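Local coordinates for alternansucrase (Leuconostoc mesenteroides, PDB 6HVG), which is a glycoside hydrolase family 70 protein that joins a large calcium-binding family 70 domain to choline-binding-type repeats, at residues Gly220-Val228 against Tyr236-Pro244; Gly533-Thr544 against Val1169-Glu1177. One frame throughout, in Å; residues are numbered along the deposited sequence.

Interaction 1 of 2, residues Gly220-Val228 against Tyr236-Pro244; sequences GNQLKKSYV and YYFDGNGQP
Ser226 and Phe238 pair through two backbone hydrogen bonds, Ser226 N to Phe238 O (3.1 Å) and Phe238 N to Ser226 O (3.1 Å). Val228 and Tyr236 form the next hydrogen-bonded pair of this antiparallel ladder. Lys225 N also donates to Asp239 O (2.8 Å), from above the carbonyl plane. Gly242 N reaches the same oxygen from the opposite face. Lys225 and Ser226 together face Phe238, which makes a G1 beta bulge. Beside it runs a type I turn from Asp239 to Gly242. Within that turn Asp239 OD2 takes Asn241 N (2.7 Å), an Asx turn.

The aromatic contact is edge-to-face. Tyr237 has CG anti to its backbone N (chi1 -174°), which turns an edge of its ring to one face of Tyr227. Its CD1 sits over the centre of the Tyr227 ring, with the planes at 64°. The Tyr227 hydroxyl bonds to Gln256.

On the other face of the sheet, Val228 CG2 meets the edge of the Phe238 ring at CE1 (4.0 Å). Val206 of strand 205-209 also touches Phe238.

The whole is a two-stranded beta hairpin, with Tyr227 and Tyr237 on one face and Tyr236 and Phe238 on the other, consistent with the hairpins of choline-binding-type repeats.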
ATOM      1  N   GLY A 220     -24.842 -19.712 -27.049  1.00 74.49           N
ATOM      2  CA  GLY A 220     -25.548 -19.868 -28.324  1.00 74.08           C
ATOM      3  C   GLY A 220     -26.937 -20.481 -28.257  1.00 70.50           C
ATOM      4  O   GLY A 220     -27.452 -20.959 -29.264  1.00 68.00           O
ATOM      5  N   ASN A 221     -27.556 -20.425 -27.082  1.00 67.15           N
ATOM      6  CA  ASN A 221     -28.895 -20.960 -26.890  1.00 67.18           C
ATOM      7  C   ASN A 221     -29.949 -19.885 -27.095  1.00 66.73           C
ATOM      8  O   ASN A 221     -29.803 -18.769 -26.584  1.00 62.18           O
ATOM      9  CB  ASN A 221     -29.053 -21.530 -25.478  1.00 65.94           C
ATOM     10  CG  ASN A 221     -27.965 -22.513 -25.127  1.00 66.99           C
ATOM     11  OD1 ASN A 221     -27.926 -23.630 -25.663  1.00 70.21           O
ATOM     12  ND2 ASN A 221     -27.062 -22.108 -24.237  1.00 63.88           N
ATOM     13  N   GLN A 222     -31.022 -20.221 -27.821  1.00 67.39           N
ATOM     14  CA  GLN A 222     -32.140 -19.308 -27.920  1.00 67.70           C
ATOM     15  C   GLN A 222     -32.685 -19.051 -26.508  1.00 68.36           C
ATOM     16  O   GLN A 222     -32.976 -19.983 -25.768  1.00 68.72           O
ATOM     17  CB  GLN A 222     -33.239 -19.831 -28.852  1.00 68.08           C
ATOM     18  CG  GLN A 222     -34.299 -18.768 -29.165  1.00 67.02           C
ATOM     19  CD  GLN A 222     -35.294 -19.169 -30.226  1.00 67.04           C
ATOM     20  OE1 GLN A 222     -35.164 -20.213 -30.862  1.00 66.81           O
ATOM     21  NE2 GLN A 222     -36.310 -18.334 -30.415  1.00 67.58           N
ATOM     22  N   LEU A 223     -32.799 -17.780 -26.145  1.00 68.77           N
ATOM     23  CA  LEU A 223     -33.243 -17.398 -24.826  1.00 68.64           C
ATOM     24  C   LEU A 223     -34.770 -17.337 -24.762  1.00 69.73           C
ATOM     25  O   LEU A 223     -35.431 -16.897 -25.699  1.00 67.89           O
ATOM     26  CB  LEU A 223     -32.622 -16.054 -24.430  1.00 68.69           C
ATOM     27  CG  LEU A 223     -31.113 -16.134 -24.155  1.00 69.03           C
ATOM     28  CD1 LEU A 223     -30.470 -14.766 -24.036  1.00 66.77           C
ATOM     29  CD2 LEU A 223     -30.822 -16.941 -22.902  1.00 69.44           C
ATOM     30  N   LYS A 224     -35.306 -17.787 -23.627  1.00 71.23           N
ATOM     31  CA  LYS A 224     -36.737 -17.768 -23.332  1.00 70.36           C
ATOM     32  C   LYS A 224     -36.957 -17.051 -22.014  1.00 68.98           C
ATOM     33  O   LYS A 224     -36.221 -17.279 -21.057  1.00 66.52           O
ATOM     34  CB  LYS A 224     -37.272 -19.191 -23.213  1.00 71.77           C
ATOM     35  CG  LYS A 224     -38.055 -19.710 -24.410  1.00 72.67           C
ATOM     36  CD  LYS A 224     -37.174 -20.411 -25.411  1.00 73.77           C
ATOM     37  CE  LYS A 224     -37.986 -21.140 -26.472  1.00 76.28           C
ATOM     38  NZ  LYS A 224     -38.701 -22.345 -25.973  1.00 76.79           N
ATOM     39  N   LYS A 225     -37.968 -16.187 -21.966  1.00 72.63           N
ATOM     40  CA  LYS A 225     -38.300 -15.432 -20.729  1.00 75.87           C
ATOM     41  C   LYS A 225     -37.083 -14.733 -20.118  1.00 74.58           C
ATOM     42  O   LYS A 225     -36.767 -14.908 -18.953  1.00 78.01           O
ATOM     43  CB  LYS A 225     -39.029 -16.324 -19.704  1.00 76.49           C
ATOM     44  CG  LYS A 225     -40.542 -16.206 -19.860  1.00 80.33           C
ATOM     45  CD  LYS A 225     -41.381 -17.186 -19.066  1.00 82.11           C
ATOM     46  CE  LYS A 225     -42.849 -16.801 -19.190  1.00 82.56           C
ATOM     47  NZ  LYS A 225     -43.716 -17.701 -18.401  1.00 83.80           N
ATOM     48  N   SER A 226     -36.408 -13.934 -20.935  1.00 73.27           N
ATOM     49  CA  SER A 226     -35.206 -13.243 -20.527  1.00 67.97           C
ATOM     50  C   SER A 226     -35.035 -11.929 -21.281  1.00 66.78           C
ATOM     51  O   SER A 226     -35.490 -11.774 -22.394  1.00 67.55           O
ATOM     52  CB  SER A 226     -34.009 -14.140 -20.790  1.00 68.60           C
ATOM     53  OG  SER A 226     -32.824 -13.389 -20.815  1.00 73.60           O
ATOM     54  N   TYR A 227     -34.378 -10.975 -20.639  1.00 68.77           N
ATOM     55  CA  TYR A 227     -33.952  -9.734 -21.280  1.00 65.13           C
ATOM     56  C   TYR A 227     -32.654 -10.016 -22.015  1.00 65.51           C
ATOM     57  O   TYR A 227     -31.817 -10.783 -21.532  1.00 65.62           O
ATOM     58  CB  TYR A 227     -33.674  -8.642 -20.238  1.00 60.13           C
ATOM     59  CG  TYR A 227     -34.894  -8.007 -19.620  1.00 58.67           C
ATOM     60  CD1 TYR A 227     -35.684  -7.116 -20.347  1.00 59.46           C
ATOM     61  CD2 TYR A 227     -35.241  -8.250 -18.293  1.00 56.47           C
ATOM     62  CE1 TYR A 227     -36.800  -6.507 -19.783  1.00 58.38           C
ATOM     63  CE2 TYR A 227     -36.343  -7.636 -17.719  1.00 56.08           C
ATOM     64  CZ  TYR A 227     -37.121  -6.772 -18.473  1.00 56.79           C
ATOM     65  OH  TYR A 227     -38.211  -6.172 -17.932  1.00 55.64           O
ATOM     66  N   VAL A 228     -32.488  -9.401 -23.179  1.00 67.03           N
ATOM     67  CA  VAL A 228     -31.179  -9.349 -23.843  1.00 68.67           C
ATOM     68  C   VAL A 228     -30.938  -7.987 -24.479  1.00 68.88           C
ATOM     69  O   VAL A 228     -31.843  -7.388 -25.079  1.00 67.58           O
ATOM     70  CB  VAL A 228     -31.018 -10.402 -24.950  1.00 70.42           C
ATOM     71  CG1 VAL A 228     -29.543 -10.572 -25.291  1.00 69.61           C
ATOM     72  CG2 VAL A 228     -31.614 -11.726 -24.521  1.00 73.76           C
ATOM     73  N   TYR A 236     -34.449  -6.108 -25.713  1.00 68.66           N
ATOM     74  CA  TYR A 236     -35.667  -6.866 -26.015  1.00 69.14           C
ATOM     75  C   TYR A 236     -36.044  -7.713 -24.815  1.00 67.56           C
ATOM     76  O   TYR A 236     -35.167  -8.070 -24.035  1.00 64.51           O
ATOM     77  CB  TYR A 236     -35.439  -7.830 -27.163  1.00 70.03           C
ATOM     78  CG  TYR A 236     -35.123  -7.194 -28.482  1.00 69.90           C
ATOM     79  CD1 TYR A 236     -33.860  -6.699 -28.751  1.00 68.83           C
ATOM     80  CD2 TYR A 236     -36.075  -7.135 -29.477  1.00 70.60           C
ATOM     81  CE1 TYR A 236     -33.559  -6.138 -29.972  1.00 69.60           C
ATOM     82  CE2 TYR A 236     -35.789  -6.565 -30.691  1.00 71.50           C
ATOM     83  CZ  TYR A 236     -34.528  -6.080 -30.939  1.00 70.52           C
ATOM     84  OH  TYR A 236     -34.247  -5.531 -32.162  1.00 72.61           O
ATOM     85  N   TYR A 237     -37.315  -8.093 -24.686  1.00 65.72           N
ATOM     86  CA  TYR A 237     -37.645  -9.159 -23.757  1.00 65.00           C
ATOM     87  C   TYR A 237     -38.322 -10.261 -24.507  1.00 63.86           C
ATOM     88  O   TYR A 237     -39.374 -10.034 -25.101  1.00 64.24           O
ATOM     89  CB  TYR A 237     -38.544  -8.690 -22.627  1.00 67.13           C
ATOM     90  CG  TYR A 237     -38.755  -9.795 -21.605  1.00 70.08           C
ATOM     91  CD1 TYR A 237     -37.780 -10.096 -20.663  1.00 71.75           C
ATOM     92  CD2 TYR A 237     -39.902 -10.570 -21.617  1.00 70.21           C
ATOM     93  CE1 TYR A 237     -37.956 -11.111 -19.734  1.00 72.80           C
ATOM     94  CE2 TYR A 237     -40.089 -11.588 -20.701  1.00 70.46           C
ATOM     95  CZ  TYR A 237     -39.116 -11.857 -19.765  1.00 71.62           C
ATOM     96  OH  TYR A 237     -39.298 -12.865 -18.861  1.00 70.30           O
ATOM     97  N   PHE A 238     -37.724 -11.448 -24.470  1.00 62.69           N
ATOM     98  CA  PHE A 238     -38.276 -12.607 -25.157  1.00 64.62           C
ATOM     99  C   PHE A 238     -39.074 -13.466 -24.188  1.00 65.47           C
ATOM    100  O   PHE A 238     -38.628 -13.731 -23.081  1.00 64.64           O
ATOM    101  CB  PHE A 238     -37.156 -13.402 -25.801  1.00 65.40           C
ATOM    102  CG  PHE A 238     -36.350 -12.593 -26.774  1.00 66.35           C
ATOM    103  CD1 PHE A 238     -35.138 -12.022 -26.390  1.00 64.48           C
ATOM    104  CD2 PHE A 238     -36.825 -12.358 -28.066  1.00 65.86           C
ATOM    105  CE1 PHE A 238     -34.399 -11.264 -27.286  1.00 63.68           C
ATOM    106  CE2 PHE A 238     -36.097 -11.593 -28.952  1.00 65.52           C
ATOM    107  CZ  PHE A 238     -34.878 -11.045 -28.567  1.00 63.59           C
ATOM    108  N   ASP A 239     -40.252 -13.901 -24.627  1.00 68.32           N
ATOM    109  CA  ASP A 239     -41.211 -14.619 -23.773  1.00 69.67           C
ATOM    110  C   ASP A 239     -40.973 -16.133 -23.730  1.00 71.36           C
ATOM    111  O   ASP A 239     -39.873 -16.599 -24.041  1.00 69.15           O
ATOM    112  CB  ASP A 239     -42.652 -14.305 -24.233  1.00 70.89           C
ATOM    113  CG  ASP A 239     -42.965 -14.824 -25.632  1.00 71.68           C
ATOM    114  OD1 ASP A 239     -43.698 -14.130 -26.368  1.00 72.20           O
ATOM    115  OD2 ASP A 239     -42.486 -15.909 -26.005  1.00 72.96           O
ATOM    116  N   GLY A 240     -41.995 -16.897 -23.334  1.00 73.45           N
ATOM    117  CA  GLY A 240     -41.854 -18.365 -23.238  1.00 76.69           C
ATOM    118  C   GLY A 240     -41.499 -19.073 -24.536  1.00 77.08           C
ATOM    119  O   GLY A 240     -40.827 -20.110 -24.517  1.00 77.24           O
ATOM    120  N   ASN A 241     -41.968 -18.527 -25.659  1.00 77.30           N
ATOM    121  CA  ASN A 241     -41.704 -19.091 -26.983  1.00 76.05           C
ATOM    122  C   ASN A 241     -40.457 -18.558 -27.703  1.00 75.30           C
ATOM    123  O   ASN A 241     -40.090 -19.054 -28.781  1.00 73.16           O
ATOM    124  CB  ASN A 241     -42.930 -18.868 -27.824  1.00 77.77           C
ATOM    125  CG  ASN A 241     -44.136 -19.539 -27.234  1.00 79.59           C
ATOM    126  OD1 ASN A 241     -45.075 -18.893 -26.796  1.00 79.30           O
ATOM    127  ND2 ASN A 241     -44.089 -20.857 -27.178  1.00 82.62           N
ATOM    128  N   GLY A 242     -39.801 -17.563 -27.094  1.00 74.28           N
ATOM    129  CA  GLY A 242     -38.604 -16.944 -27.665  1.00 72.56           C
ATOM    130  C   GLY A 242     -38.945 -15.731 -28.508  1.00 71.11           C
ATOM    131  O   GLY A 242     -38.061 -15.097 -29.064  1.00 71.80           O
ATOM    132  N   GLN A 243     -40.227 -15.397 -28.590  1.00 70.06           N
ATOM    133  CA  GLN A 243     -40.698 -14.279 -29.381  1.00 69.12           C
ATOM    134  C   GLN A 243     -40.716 -13.033 -28.517  1.00 68.69           C
ATOM    135  O   GLN A 243     -41.155 -13.085 -27.375  1.00 68.09           O
ATOM    136  CB  GLN A 243     -42.103 -14.589 -29.908  1.00 69.75           C
ATOM    137  CG  GLN A 243     -42.123 -15.745 -30.871  1.00 70.68           C
ATOM    138  CD  GLN A 243     -43.467 -15.910 -31.516  1.00 73.31           C
ATOM    139  OE1 GLN A 243     -44.493 -15.584 -30.932  1.00 72.40           O
ATOM    140  NE2 GLN A 243     -43.477 -16.415 -32.736  1.00 79.32           N
ATOM    141  N   PRO A 244     -40.218 -11.899 -29.047  1.00 68.66           N
ATOM    142  CA  PRO A 244     -40.172 -10.711 -28.205  1.00 66.77           C
ATOM    143  C   PRO A 244     -41.539 -10.164 -27.899  1.00 68.74           C
ATOM    144  O   PRO A 244     -42.446 -10.260 -28.726  1.00 69.44           O
ATOM    145  CB  PRO A 244     -39.426  -9.699 -29.062  1.00 66.09           C
ATOM    146  CG  PRO A 244     -39.706 -10.123 -30.452  1.00 67.22           C
ATOM    147  CD  PRO A 244     -39.714 -11.624 -30.405  1.00 68.83           C
TER
HETATM  148  O   HOH W   1     -35.256 -15.905 -28.431  1.00 60.95           O

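Interaction 2 of 2, residues Gly533-Thr544 against Val1169-Glu1177; sequences GFLAYQDDSHRT and VVTATRVDE
Val1170 lies over one face of the Tyr537 ring. Its CG1 stands 3.9 Å from the ring centroid, only 5° off the normal, a CH-pi contact. Its CG2 touches the same ring at CE1 (3.5 Å). Leu535, on the same side of the sheet as Tyr537, packs its CB on Ala1172 CB. On the other side Val1175 CG1 meets Ala536 CB (3.7 Å), and Val1175 CG2 meets Phe534 CB.

The side chains of Asp540 and Thr1171 meet nearly at right angles. Thr1171 OG1 donates to Asp540 OD2 (2.8 Å) on the anti side. Arg543 grips that oxygen side-on with NE and NH2, and NE takes the syn lone pair in a salt bridge. Three donors thus hold one oxygen, which probably favours the charged carboxylate. A chi1 of -177° turns Thr544 OG1 away from its own backbone N and onto Val1169 O (2.6 Å).

The Arg1174 guanidinium lays one face over Gly533. Its nitrogens bond to Glu520 O, Asp521 O and Gln528 OE1. Gln538 NE2 and Thr1173 N approach Ala536 O from opposite faces of its plane.

Backbone bonds such as Ala536 N to Thr1173 O (2.8 Å) join the two antiparallel strands. Distant chain parts share one sheet, as in family 70 proteins, whose domains are built from discontinuous lengths of chain. In this six-stranded sheet, strand 534-537 lies between 1248-1252 and 1166-1175, and strand 1190-1197 flanks 1166-1175 at the outer edge.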
ATOM      1  N   GLY A 533      -3.658   2.612   7.602  1.00 47.61           N
ATOM      2  CA  GLY A 533      -3.597   3.997   8.103  1.00 44.55           C
ATOM      3  C   GLY A 533      -2.742   4.165   9.345  1.00 44.71           C
ATOM      4  O   GLY A 533      -2.466   3.206  10.042  1.00 47.91           O
ATOM      5  N   PHE A 534      -2.339   5.394   9.630  1.00 44.23           N
ATOM      6  CA  PHE A 534      -1.422   5.662  10.728  1.00 44.36           C
ATOM      7  C   PHE A 534      -1.948   6.652  11.748  1.00 44.85           C
ATOM      8  O   PHE A 534      -2.723   7.559  11.406  1.00 43.68           O
ATOM      9  CB  PHE A 534      -0.126   6.252  10.197  1.00 45.72           C
ATOM     10  CG  PHE A 534       0.521   5.438   9.136  1.00 46.27           C
ATOM     11  CD1 PHE A 534       1.144   4.240   9.438  1.00 48.95           C
ATOM     12  CD2 PHE A 534       0.524   5.877   7.843  1.00 48.64           C
ATOM     13  CE1 PHE A 534       1.737   3.483   8.457  1.00 48.36           C
ATOM     14  CE2 PHE A 534       1.136   5.133   6.858  1.00 50.46           C
ATOM     15  CZ  PHE A 534       1.748   3.940   7.171  1.00 50.59           C
ATOM     16  N   LEU A 535      -1.435   6.504  12.973  1.00 43.79           N
ATOM     17  CA  LEU A 535      -1.658   7.418  14.073  1.00 41.78           C
ATOM     18  C   LEU A 535      -0.327   8.009  14.513  1.00 40.84           C
ATOM     19  O   LEU A 535       0.614   7.277  14.749  1.00 41.75           O
ATOM     20  CB  LEU A 535      -2.238   6.677  15.258  1.00 42.21           C
ATOM     21  CG  LEU A 535      -3.614   6.049  15.060  1.00 44.30           C
ATOM     22  CD1 LEU A 535      -4.019   5.275  16.310  1.00 44.96           C
ATOM     23  CD2 LEU A 535      -4.620   7.124  14.739  1.00 45.45           C
ATOM     24  N   ALA A 536      -0.242   9.336  14.605  1.00 38.61           N
ATOM     25  CA  ALA A 536       0.957   9.974  15.121  1.00 39.36           C
ATOM     26  C   ALA A 536       0.754  10.280  16.605  1.00 42.25           C
ATOM     27  O   ALA A 536      -0.234  10.895  16.979  1.00 42.02           O
ATOM     28  CB  ALA A 536       1.256  11.242  14.361  1.00 39.32           C
ATOM     29  N   TYR A 537       1.694   9.859  17.444  1.00 41.97           N
ATOM     30  CA  TYR A 537       1.624  10.138  18.858  1.00 41.66           C
ATOM     31  C   TYR A 537       2.007  11.586  19.137  1.00 45.04           C
ATOM     32  O   TYR A 537       2.854  12.161  18.449  1.00 41.19           O
ATOM     33  CB  TYR A 537       2.542   9.219  19.663  1.00 41.79           C
ATOM     34  CG  TYR A 537       2.278   7.734  19.529  1.00 40.34           C
ATOM     35  CD1 TYR A 537       1.058   7.242  19.145  1.00 39.66           C
ATOM     36  CD2 TYR A 537       3.280   6.811  19.811  1.00 41.97           C
ATOM     37  CE1 TYR A 537       0.845   5.870  18.995  1.00 38.51           C
ATOM     38  CE2 TYR A 537       3.060   5.447  19.697  1.00 38.88           C
ATOM     39  CZ  TYR A 537       1.838   4.991  19.284  1.00 37.10           C
ATOM     40  OH  TYR A 537       1.625   3.660  19.149  1.00 39.64           O
ATOM     41  N   GLN A 538       1.396  12.163  20.181  1.00 49.37           N
ATOM     42  CA  GLN A 538       1.614  13.572  20.527  1.00 48.16           C
ATOM     43  C   GLN A 538       2.252  13.755  21.895  1.00 46.61           C
ATOM     44  O   GLN A 538       2.143  12.895  22.761  1.00 46.19           O
ATOM     45  CB  GLN A 538       0.297  14.326  20.460  1.00 48.67           C
ATOM     46  CG  GLN A 538      -0.491  14.097  19.181  1.00 50.73           C
ATOM     47  CD  GLN A 538       0.209  14.607  17.938  1.00 53.62           C
ATOM     48  OE1 GLN A 538       0.746  15.704  17.911  1.00 59.57           O
ATOM     49  NE2 GLN A 538       0.217  13.790  16.899  1.00 57.38           N
ATOM     50  N   ASP A 539       2.945  14.878  22.059  1.00 51.08           N
ATOM     51  CA  ASP A 539       3.511  15.290  23.357  1.00 52.68           C
ATOM     52  C   ASP A 539       2.443  15.986  24.158  1.00 53.23           C
ATOM     53  O   ASP A 539       2.106  17.127  23.862  1.00 54.91           O
ATOM     54  CB  ASP A 539       4.694  16.244  23.170  1.00 51.96           C
ATOM     55  CG  ASP A 539       5.917  15.562  22.591  1.00 54.20           C
ATOM     56  OD1 ASP A 539       5.980  14.315  22.562  1.00 54.32           O
ATOM     57  OD2 ASP A 539       6.838  16.288  22.186  1.00 57.01           O
ATOM     58  N   ASP A 540       1.940  15.299  25.187  1.00 53.81           N
ATOM     59  CA  ASP A 540       0.803  15.766  25.960  1.00 55.04           C
ATOM     60  C   ASP A 540       1.048  15.443  27.441  1.00 56.38           C
ATOM     61  O   ASP A 540       0.540  14.452  27.980  1.00 54.95           O
ATOM     62  CB  ASP A 540      -0.464  15.105  25.407  1.00 56.58           C
ATOM     63  CG  ASP A 540      -1.731  15.443  26.195  1.00 61.21           C
ATOM     64  OD1 ASP A 540      -1.720  16.356  27.070  1.00 65.86           O
ATOM     65  OD2 ASP A 540      -2.754  14.780  25.897  1.00 58.98           O
ATOM     66  N   SER A 541       1.843  16.303  28.079  1.00 54.94           N
ATOM     67  CA  SER A 541       2.234  16.150  29.480  1.00 54.49           C
ATOM     68  C   SER A 541       1.068  16.180  30.502  1.00 60.67           C
ATOM     69  O   SER A 541       1.184  15.591  31.575  1.00 60.58           O
ATOM     70  CB  SER A 541       3.241  17.231  29.836  1.00 53.20           C
ATOM     71  OG  SER A 541       2.690  18.513  29.602  1.00 51.60           O
ATOM     72  N   HIS A 542      -0.052  16.834  30.178  1.00 63.30           N
ATOM     73  CA  HIS A 542      -1.199  16.860  31.088  1.00 62.12           C
ATOM     74  C   HIS A 542      -1.895  15.485  31.228  1.00 61.61           C
ATOM     75  O   HIS A 542      -2.141  15.019  32.342  1.00 63.95           O
ATOM     76  CB  HIS A 542      -2.212  17.926  30.666  1.00 65.56           C
ATOM     77  CG  HIS A 542      -3.261  18.199  31.704  1.00 80.27           C
ATOM     78  ND1 HIS A 542      -4.576  17.785  31.572  1.00 79.97           N
ATOM     79  CD2 HIS A 542      -3.180  18.808  32.916  1.00 86.81           C
ATOM     80  CE1 HIS A 542      -5.257  18.130  32.649  1.00 84.76           C
ATOM     81  NE2 HIS A 542      -4.434  18.750  33.481  1.00 91.19           N
ATOM     82  N   ARG A 543      -2.192  14.835  30.105  1.00 60.55           N
ATOM     83  CA  ARG A 543      -2.985  13.607  30.105  1.00 55.64           C
ATOM     84  C   ARG A 543      -2.185  12.318  29.975  1.00 60.59           C
ATOM     85  O   ARG A 543      -2.628  11.263  30.441  1.00 66.07           O
ATOM     86  CB  ARG A 543      -3.989  13.639  28.965  1.00 53.60           C
ATOM     87  CG  ARG A 543      -5.039  14.734  29.107  1.00 52.71           C
ATOM     88  CD  ARG A 543      -6.086  14.657  28.016  1.00 49.46           C
ATOM     89  NE  ARG A 543      -5.470  14.872  26.719  1.00 48.92           N
ATOM     90  CZ  ARG A 543      -6.117  14.868  25.564  1.00 48.94           C
ATOM     91  NH1 ARG A 543      -7.421  14.675  25.507  1.00 47.33           N
ATOM     92  NH2 ARG A 543      -5.435  15.054  24.444  1.00 53.98           N
ATOM     93  N   THR A 544      -1.015  12.381  29.352  1.00 61.54           N
ATOM     94  CA  THR A 544      -0.308  11.160  28.977  1.00 61.19           C
ATOM     95  C   THR A 544       1.210  11.377  29.062  1.00 58.86           C
ATOM     96  O   THR A 544       1.945  11.181  28.103  1.00 55.85           O
ATOM     97  CB  THR A 544      -0.804  10.679  27.590  1.00 60.27           C
ATOM     98  OG1 THR A 544      -0.165   9.463  27.248  1.00 77.75           O
ATOM     99  CG2 THR A 544      -0.522  11.674  26.523  1.00 58.04           C
ATOM    100  N   VAL A1169      -1.224   4.190  27.175  1.00 46.84           N
ATOM    101  CA  VAL A1169      -2.207   5.112  26.646  1.00 46.62           C
ATOM    102  C   VAL A1169      -1.451   6.282  26.057  1.00 46.80           C
ATOM    103  O   VAL A1169      -0.747   6.983  26.767  1.00 48.20           O
ATOM    104  CB  VAL A1169      -3.220   5.589  27.712  1.00 47.12           C
ATOM    105  CG1 VAL A1169      -4.159   6.636  27.137  1.00 47.39           C
ATOM    106  CG2 VAL A1169      -4.029   4.415  28.228  1.00 46.36           C
ATOM    107  N   VAL A1170      -1.606   6.473  24.751  1.00 48.32           N
ATOM    108  CA  VAL A1170      -0.964   7.569  24.019  1.00 48.53           C
ATOM    109  C   VAL A1170      -2.024   8.598  23.626  1.00 48.51           C
ATOM    110  O   VAL A1170      -3.220   8.296  23.653  1.00 49.84           O
ATOM    111  CB  VAL A1170      -0.266   7.070  22.710  1.00 49.14           C
ATOM    112  CG1 VAL A1170       0.723   5.955  23.006  1.00 48.24           C
ATOM    113  CG2 VAL A1170      -1.293   6.617  21.662  1.00 47.91           C
ATOM    114  N   THR A1171      -1.570   9.800  23.268  1.00 46.89           N
ATOM    115  CA  THR A1171      -2.415  10.809  22.634  1.00 47.36           C
ATOM    116  C   THR A1171      -2.127  10.781  21.130  1.00 47.65           C
ATOM    117  O   THR A1171      -1.001  11.043  20.707  1.00 47.85           O
ATOM    118  CB  THR A1171      -2.133  12.215  23.191  1.00 45.97           C
ATOM    119  OG1 THR A1171      -2.565  12.287  24.541  1.00 48.44           O
ATOM    120  CG2 THR A1171      -2.900  13.260  22.417  1.00 48.78           C
ATOM    121  N   ALA A1172      -3.146  10.498  20.328  1.00 45.87           N
ATOM    122  CA  ALA A1172      -2.937  10.155  18.938  1.00 48.95           C
ATOM    123  C   ALA A1172      -3.782  10.960  17.982  1.00 51.56           C
ATOM    124  O   ALA A1172      -4.940  11.257  18.259  1.00 59.46           O
ATOM    125  CB  ALA A1172      -3.197   8.669  18.723  1.00 50.24           C
ATOM    126  N   THR A1173      -3.201  11.272  16.833  1.00 49.31           N
ATOM    127  CA  THR A1173      -3.891  11.926  15.735  1.00 49.77           C
ATOM    128  C   THR A1173      -3.781  11.059  14.490  1.00 51.27           C
ATOM    129  O   THR A1173      -2.729  10.487  14.229  1.00 57.91           O
ATOM    130  CB  THR A1173      -3.247  13.288  15.440  1.00 49.73           C
ATOM    131  OG1 THR A1173      -3.288  14.104  16.612  1.00 47.90           O
ATOM    132  CG2 THR A1173      -3.951  14.009  14.304  1.00 51.23           C
ATOM    133  N   ARG A1174      -4.868  10.952  13.724  1.00 49.63           N
ATOM    134  CA  ARG A1174      -4.889  10.171  12.478  1.00 45.32           C
ATOM    135  C   ARG A1174      -4.171  10.910  11.377  1.00 43.95           C
ATOM    136  O   ARG A1174      -4.497  12.045  11.076  1.00 41.83           O
ATOM    137  CB  ARG A1174      -6.311   9.880  12.060  1.00 44.61           C
ATOM    138  CG  ARG A1174      -6.474   9.082  10.786  1.00 43.62           C
ATOM    139  CD  ARG A1174      -6.214   7.600  11.020  1.00 46.52           C
ATOM    140  NE  ARG A1174      -6.552   6.834   9.839  1.00 46.87           N
ATOM    141  CZ  ARG A1174      -5.826   6.838   8.724  1.00 50.49           C
ATOM    142  NH1 ARG A1174      -4.688   7.540   8.632  1.00 47.58           N
ATOM    143  NH2 ARG A1174      -6.233   6.119   7.687  1.00 52.20           N
ATOM    144  N   VAL A1175      -3.162  10.254  10.801  1.00 46.81           N
ATOM    145  CA  VAL A1175      -2.243  10.904   9.860  1.00 45.61           C
ATOM    146  C   VAL A1175      -1.983  10.032   8.665  1.00 43.86           C
ATOM    147  O   VAL A1175      -2.197   8.812   8.711  1.00 40.83           O
ATOM    148  CB  VAL A1175      -0.873  11.178  10.487  1.00 47.08           C
ATOM    149  CG1 VAL A1175      -0.962  12.270  11.524  1.00 48.71           C
ATOM    150  CG2 VAL A1175      -0.305   9.912  11.106  1.00 49.09           C
ATOM    151  N   ASP A1176      -1.503  10.680   7.603  1.00 45.50           N
ATOM    152  CA  ASP A1176      -1.045   9.992   6.394  1.00 46.63           C
ATOM    153  C   ASP A1176       0.435   9.659   6.525  1.00 47.30           C
ATOM    154  O   ASP A1176       1.045   9.926   7.567  1.00 50.05           O
ATOM    155  CB  ASP A1176      -1.346  10.815   5.134  1.00 47.45           C
ATOM    156  CG  ASP A1176      -0.602  12.146   5.073  1.00 49.59           C
ATOM    157  OD1 ASP A1176       0.407  12.344   5.772  1.00 52.85           O
ATOM    158  OD2 ASP A1176      -1.005  13.012   4.274  1.00 52.88           O
ATOM    159  N   GLU A1177       1.012   9.043   5.504  1.00 46.19           N
ATOM    160  CA  GLU A1177       2.399   8.572   5.607  1.00 46.17           C
ATOM    161  C   GLU A1177       3.403   9.643   6.006  1.00 46.48           C
ATOM    162  O   GLU A1177       4.396   9.331   6.663  1.00 48.30           O
ATOM    163  CB  GLU A1177       2.831   7.937   4.300  1.00 47.68           C
ATOM    164  CG  GLU A1177       2.972   8.926   3.151  1.00 49.23           C
ATOM    165  CD  GLU A1177       3.055   8.220   1.826  1.00 45.28           C
ATOM    166  OE1 GLU A1177       2.072   7.555   1.447  1.00 44.74           O
ATOM    167  OE2 GLU A1177       4.106   8.310   1.199  1.00 45.64           O
TER

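In the fold
Interaction 1 comes first along the chain and is complete well before the first strand of interaction 2 begins. Their centres are 62 Å apart, the centre of the chain lies between them, and the nearest atoms are about 42 Å apart. They share no sheet. Interaction 1 is a local hairpin of strands 226-229 and 235-238, in the N-terminal region of choline-binding-type repeats. Interaction 2 joins strands more than 600 residues apart, both in the glycoside hydrolase family 70 part of the protein. The Phe534 side chain is about 9 Å from the bound calcium ion. One contact thus closes a small peripheral hairpin, while the other ties distant parts of the chain into one sheet.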